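Local coordinates for flagellar hook-associated protein 3 (Bacillus cereus, PDB 5ZIY) that probably forms part of the junction between hook and filament in the bacterial flagellum, as a flagellin-related structural protein, at residues Q37-N40 and T41-V45; L49-A52 and D53-T56. All coordinates share one frame; numbering follows the deposited sequence.

Contact 1. Residues Q37-N40 and T41-V45; sequences QTEN and TLQGV
T41 folds its hydroxyl back onto the carbonyl of Q37 one turn earlier, OG1 lying 2.7 Å from Q37 O, a little past the middle of the long helix 8-60 of the flagellin-type N-terminal helical region. With the hydroxyl beside its own backbone N (chi1 -56°), T41 reaches the same oxygen that its amide already uses: T41 N to Q37 O is 3.0 Å. The two donors come in from opposite faces of the carbonyl plane, the hydroxyl tilted 32° out of it, so two bonds from a single residue grip Q37 O and the buried hydroxyl is satisfied within the helix. The plain alpha-helical ladder continues with L42 N on T38 O, Q43 N on E39 O and G44 N on N40 O.

Beside T41, T38 and L42 run side by side and point the same way, the methyl CG2 of T38 meeting CD1 of L42 at 3.9 Å. L42 CG also rests 3.4 Å from T38 O, next to the bond that oxygen accepts from the L42 amide. T38 sends its own hydroxyl backward to V34 O, which turns the methyl toward L42.

Around this turn, T41 packs on L86 of helix 67-87 and on T89 and F97, while L42 meets F97 and R179, T180 and V183 of helix 162-204; F97 is common to both, while T41 leans toward helix 67-87 and L42 toward helix 162-204. On the more exposed side the E39 side chain extends to within about 3 Å of a bound zinc ion. Q43 sets CG beside its own backbone N (chi1 -52°), which brings CG 3.0 Å from E39 O, the oxygen that also accepts the Q43 amide.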
ATOM      1  N   GLN A  37      -4.682  -2.385   5.979  1.00 17.41           N
ATOM      2  CA  GLN A  37      -5.261  -2.234   4.653  1.00 18.09           C
ATOM      3  C   GLN A  37      -4.165  -1.949   3.650  1.00 16.86           C
ATOM      4  O   GLN A  37      -4.184  -2.480   2.543  1.00 17.52           O
ATOM      5  CB  GLN A  37      -6.319  -1.130   4.635  1.00 18.95           C
ATOM      6  CG  GLN A  37      -7.630  -1.523   5.314  1.00 24.08           C
ATOM      7  CD  GLN A  37      -8.818  -0.605   4.927  1.00 30.59           C
ATOM      8  OE1 GLN A  37      -8.941  -0.151   3.776  1.00 32.82           O
ATOM      9  NE2 GLN A  37      -9.691  -0.348   5.892  1.00 32.74           N
ATOM     10  N   THR A  38      -3.217  -1.102   4.041  1.00 15.14           N
ATOM     11  CA  THR A  38      -2.089  -0.793   3.216  1.00 14.68           C
ATOM     12  C   THR A  38      -1.271  -2.041   2.898  1.00 16.06           C
ATOM     13  O   THR A  38      -0.915  -2.293   1.746  1.00 16.36           O
ATOM     14  CB  THR A  38      -1.193   0.270   3.880  1.00 14.80           C
ATOM     15  OG1 THR A  38      -1.985   1.417   4.247  1.00 15.12           O
ATOM     16  CG2 THR A  38      -0.084   0.676   2.944  1.00 15.65           C
ATOM     17  N   GLU A  39      -0.973  -2.829   3.915  1.00 16.93           N
ATOM     18  CA  GLU A  39      -0.126  -3.974   3.720  1.00 19.95           C
ATOM     19  C   GLU A  39      -0.811  -5.034   2.829  1.00 20.05           C
ATOM     20  O   GLU A  39      -0.161  -5.671   1.999  1.00 20.30           O
ATOM     21  CB  GLU A  39       0.240  -4.532   5.084  1.00 21.23           C
ATOM     22  CG  GLU A  39       1.189  -5.632   5.051  1.00 29.00           C
ATOM     23  CD  GLU A  39       1.438  -6.205   6.448  1.00 35.19           C
ATOM     24  OE1 GLU A  39       0.551  -6.034   7.303  1.00 40.04           O
ATOM     25  OE2 GLU A  39       2.513  -6.800   6.678  1.00 41.98           O
ATOM     26  N   ASN A  40      -2.119  -5.196   3.015  1.00 19.89           N
ATOM     27  CA  ASN A  40      -2.916  -6.138   2.245  1.00 21.23           C
ATOM     28  C   ASN A  40      -2.978  -5.717   0.768  1.00 20.25           C
ATOM     29  O   ASN A  40      -2.915  -6.564  -0.106  1.00 20.79           O
ATOM     30  CB  ASN A  40      -4.346  -6.267   2.826  1.00 22.74           C
ATOM     31  CG  ASN A  40      -4.407  -7.078   4.130  1.00 26.73           C
ATOM     32  OD1 ASN A  40      -3.420  -7.683   4.572  1.00 31.49           O
ATOM     33  ND2 ASN A  40      -5.599  -7.119   4.740  1.00 28.46           N
ATOM     34  N   THR A  41      -3.093  -4.410   0.503  1.00 18.22           N
ATOM     35  CA  THR A  41      -3.091  -3.863  -0.847  1.00 17.44           C
ATOM     36  C   THR A  41      -1.739  -4.106  -1.523  1.00 17.59           C
ATOM     37  O   THR A  41      -1.664  -4.570  -2.673  1.00 18.04           O
ATOM     38  CB  THR A  41      -3.430  -2.361  -0.793  1.00 17.97           C
ATOM     39  OG1 THR A  41      -4.687  -2.218  -0.116  1.00 19.18           O
ATOM     40  CG2 THR A  41      -3.505  -1.717  -2.172  1.00 17.58           C
ATOM     41  N   LEU A  42      -0.664  -3.854  -0.796  1.00 17.18           N
ATOM     42  CA  LEU A  42       0.688  -4.120  -1.296  1.00 16.98           C
ATOM     43  C   LEU A  42       0.930  -5.585  -1.620  1.00 17.69           C
ATOM     44  O   LEU A  42       1.587  -5.884  -2.646  1.00 18.40           O
ATOM     45  CB  LEU A  42       1.762  -3.588  -0.317  1.00 17.15           C
ATOM     46  CG  LEU A  42       1.822  -2.057  -0.315  1.00 17.26           C
ATOM     47  CD1 LEU A  42       2.458  -1.575   0.966  1.00 17.58           C
ATOM     48  CD2 LEU A  42       2.567  -1.443  -1.593  1.00 18.39           C
ATOM     49  N   GLN A  43       0.409  -6.486  -0.783  1.00 18.28           N
ATOM     50  CA  GLN A  43       0.556  -7.934  -1.021  1.00 20.86           C
ATOM     51  C   GLN A  43      -0.256  -8.345  -2.261  1.00 21.02           C
ATOM     52  O   GLN A  43       0.172  -9.171  -3.049  1.00 22.70           O
ATOM     53  CB  GLN A  43       0.211  -8.798   0.212  1.00 23.67           C
ATOM     54  CG  GLN A  43       0.943  -8.401   1.537  1.00 25.93           C
ATOM     55  CD  GLN A  43       2.145  -9.241   1.947  1.00 35.04           C
ATOM     56  OE1 GLN A  43       2.434  -9.357   3.167  1.00 38.80           O
ATOM     57  NE2 GLN A  43       2.862  -9.847   0.962  1.00 36.13           N
ATOM     58  N   GLY A  44      -1.403  -7.716  -2.462  1.00 19.95           N
ATOM     59  CA  GLY A  44      -2.207  -7.959  -3.605  1.00 20.26           C
ATOM     60  C   GLY A  44      -1.485  -7.507  -4.871  1.00 19.65           C
ATOM     61  O   GLY A  44      -1.583  -8.191  -5.888  1.00 20.70           O
ATOM     62  N   VAL A  45      -0.770  -6.374  -4.809  1.00 18.49           N
ATOM     63  CA  VAL A  45       0.055  -5.931  -5.927  1.00 18.64           C
ATOM     64  C   VAL A  45       1.231  -6.892  -6.164  1.00 19.57           C
ATOM     65  O   VAL A  45       1.462  -7.279  -7.287  1.00 20.31           O
ATOM     66  CB  VAL A  45       0.550  -4.482  -5.764  1.00 18.29           C
ATOM     67  CG1 VAL A  45       1.435  -4.050  -6.996  1.00 19.39           C
ATOM     68  CG2 VAL A  45      -0.678  -3.467  -5.597  1.00 18.16           C
TER

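Contact 2. Residues L49-A52 and D53-T56; sequences LTRA and DQLT
L55 lays its methyl CD2 over one face of the R51 guanidinium, 3.5 Å from NH2 and offset toward the rim of the flat group. R51 reaches this position by starting out opposite its backbone N (chi1 177°) and then bending at CG (chi2 74°), which swings the chain along the helix toward L55; NH2 also has a long, weak ion pair with E75. Q54 crosses R51 at about a right angle, its extended chain running back beside T50: OE1 stands 3.8 Å from T50 CG2 and 3.5 Å from R51 CA, and its amide plane is almost perpendicular to the guanidinium.

These side chains sit on two consecutive turns of helix 8-60, in the helical bundle of the flagellin-like fold, where A52 and L55 pack on helix 67-87 and D53 lies against helix 162-204. L49 O takes the D53 amide at 2.8 Å and also a bond from N169 ND2.

T56 doubles the hold on A52 O. Its hydroxyl, beside its own N (chi1 -57°), puts OG1 2.8 Å from A52 O, while T56 N reaches A52 O from the opposite face of the carbonyl plane at 3.0 Å.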
ATOM      1  N   LEU A  49       2.057  -8.789  -9.706  1.00 22.65           N
ATOM      2  CA  LEU A  49       3.262  -8.553 -10.510  1.00 23.61           C
ATOM      3  C   LEU A  49       4.005  -9.865 -10.700  1.00 25.52           C
ATOM      4  O   LEU A  49       4.556 -10.129 -11.759  1.00 26.73           O
ATOM      5  CB  LEU A  49       4.154  -7.461  -9.907  1.00 23.64           C
ATOM      6  CG  LEU A  49       3.488  -6.089  -9.885  1.00 22.57           C
ATOM      7  CD1 LEU A  49       4.518  -5.043  -9.395  1.00 23.55           C
ATOM      8  CD2 LEU A  49       2.903  -5.671 -11.269  1.00 23.07           C
ATOM      9  N   THR A  50       3.977 -10.691  -9.660  1.00 26.27           N
ATOM     10  CA  THR A  50       4.492 -12.047  -9.710  1.00 28.96           C
ATOM     11  C   THR A  50       3.855 -12.815 -10.847  1.00 29.62           C
ATOM     12  O   THR A  50       4.548 -13.418 -11.649  1.00 31.49           O
ATOM     13  CB  THR A  50       4.232 -12.788  -8.362  1.00 30.22           C
ATOM     14  OG1 THR A  50       5.045 -12.192  -7.350  1.00 30.36           O
ATOM     15  CG2 THR A  50       4.556 -14.290  -8.477  1.00 34.00           C
ATOM     16  N   ARG A  51       2.534 -12.777 -10.929  1.00 28.56           N
ATOM     17  CA  ARG A  51       1.822 -13.461 -12.007  1.00 29.71           C
ATOM     18  C   ARG A  51       2.152 -12.854 -13.371  1.00 29.04           C
ATOM     19  O   ARG A  51       2.299 -13.569 -14.336  1.00 30.60           O
ATOM     20  CB  ARG A  51       0.315 -13.451 -11.732  1.00 30.27           C
ATOM     21  CG  ARG A  51      -0.569 -14.069 -12.825  1.00 34.25           C
ATOM     22  CD  ARG A  51      -0.510 -15.561 -12.882  1.00 39.67           C
ATOM     23  NE  ARG A  51      -1.413 -16.098 -13.906  1.00 43.83           N
ATOM     24  CZ  ARG A  51      -1.273 -17.285 -14.492  1.00 48.36           C
ATOM     25  NH1 ARG A  51      -0.258 -18.076 -14.161  1.00 51.56           N
ATOM     26  NH2 ARG A  51      -2.131 -17.677 -15.430  1.00 50.43           N
ATOM     27  N   ALA A  52       2.289 -11.531 -13.420  1.00 27.20           N
ATOM     28  CA  ALA A  52       2.671 -10.815 -14.657  1.00 27.22           C
ATOM     29  C   ALA A  52       4.024 -11.277 -15.137  1.00 28.80           C
ATOM     30  O   ALA A  52       4.193 -11.509 -16.337  1.00 29.86           O
ATOM     31  CB  ALA A  52       2.685  -9.284 -14.446  1.00 25.98           C
ATOM     32  N   ASP A  53       4.982 -11.376 -14.207  1.00 29.43           N
ATOM     33  CA  ASP A  53       6.334 -11.909 -14.488  1.00 32.02           C
ATOM     34  C   ASP A  53       6.267 -13.335 -15.077  1.00 34.03           C
ATOM     35  O   ASP A  53       6.871 -13.626 -16.104  1.00 35.70           O
ATOM     36  CB  ASP A  53       7.168 -11.935 -13.190  1.00 33.21           C
ATOM     37  CG  ASP A  53       8.539 -12.576 -13.364  1.00 38.65           C
ATOM     38  OD1 ASP A  53       9.397 -11.915 -13.977  1.00 43.35           O
ATOM     39  OD2 ASP A  53       8.796 -13.722 -12.864  1.00 43.73           O
ATOM     40  N   GLN A  54       5.511 -14.203 -14.413  1.00 34.32           N
ATOM     41  CA  GLN A  54       5.339 -15.591 -14.846  1.00 36.97           C
ATOM     42  C   GLN A  54       4.787 -15.700 -16.286  1.00 36.75           C
ATOM     43  O   GLN A  54       5.344 -16.410 -17.112  1.00 39.00           O
ATOM     44  CB  GLN A  54       4.447 -16.345 -13.837  1.00 38.33           C
ATOM     45  CG  GLN A  54       5.080 -16.503 -12.413  1.00 41.64           C
ATOM     46  CD  GLN A  54       4.139 -17.145 -11.359  1.00 43.76           C
ATOM     47  OE1 GLN A  54       3.069 -16.603 -11.027  1.00 43.75           O
ATOM     48  NE2 GLN A  54       4.563 -18.270 -10.807  1.00 47.48           N
ATOM     49  N   LEU A  55       3.709 -14.971 -16.568  1.00 34.51           N
ATOM     50  CA  LEU A  55       3.058 -14.939 -17.893  1.00 34.67           C
ATOM     51  C   LEU A  55       3.944 -14.338 -18.998  1.00 34.70           C
ATOM     52  O   LEU A  55       3.757 -14.624 -20.183  1.00 35.77           O
ATOM     53  CB  LEU A  55       1.785 -14.068 -17.823  1.00 32.99           C
ATOM     54  CG  LEU A  55       0.593 -14.551 -17.004  1.00 33.57           C
ATOM     55  CD1 LEU A  55      -0.473 -13.447 -16.945  1.00 32.31           C
ATOM     56  CD2 LEU A  55       0.028 -15.872 -17.546  1.00 36.69           C
ATOM     57  N   THR A  56       4.838 -13.437 -18.603  1.00 33.91           N
ATOM     58  CA  THR A  56       5.756 -12.828 -19.518  1.00 34.95           C
ATOM     59  C   THR A  56       6.930 -13.771 -19.819  1.00 37.85           C
ATOM     60  O   THR A  56       7.459 -13.745 -20.911  1.00 39.02           O
ATOM     61  CB  THR A  56       6.237 -11.456 -19.019  1.00 33.92           C
ATOM     62  OG1 THR A  56       5.097 -10.597 -18.784  1.00 31.90           O
ATOM     63  CG2 THR A  56       7.114 -10.822 -20.062  1.00 35.75           C
TER

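How the contacts relate
Both contacts lie on helix 8-60, in series along it, with centres about 17 Å apart. Contact 1 lies near the middle of the molecule, its centre about 5 Å from the chain centre, whereas that of contact 2 is about 19 Å out; each is nevertheless partly buried, with one flank in the bundle and another on the surface. Helices 67-87 and 162-204 border both, but 49-56 also packs on helix 137-155, while 37-45 instead meets the loop residues around F97. Their surface chemistry differs too: 37-45 presents an acidic side chain near zinc, and 49-56 an arginine whose charged group is partly covered by an aliphatic neighbour.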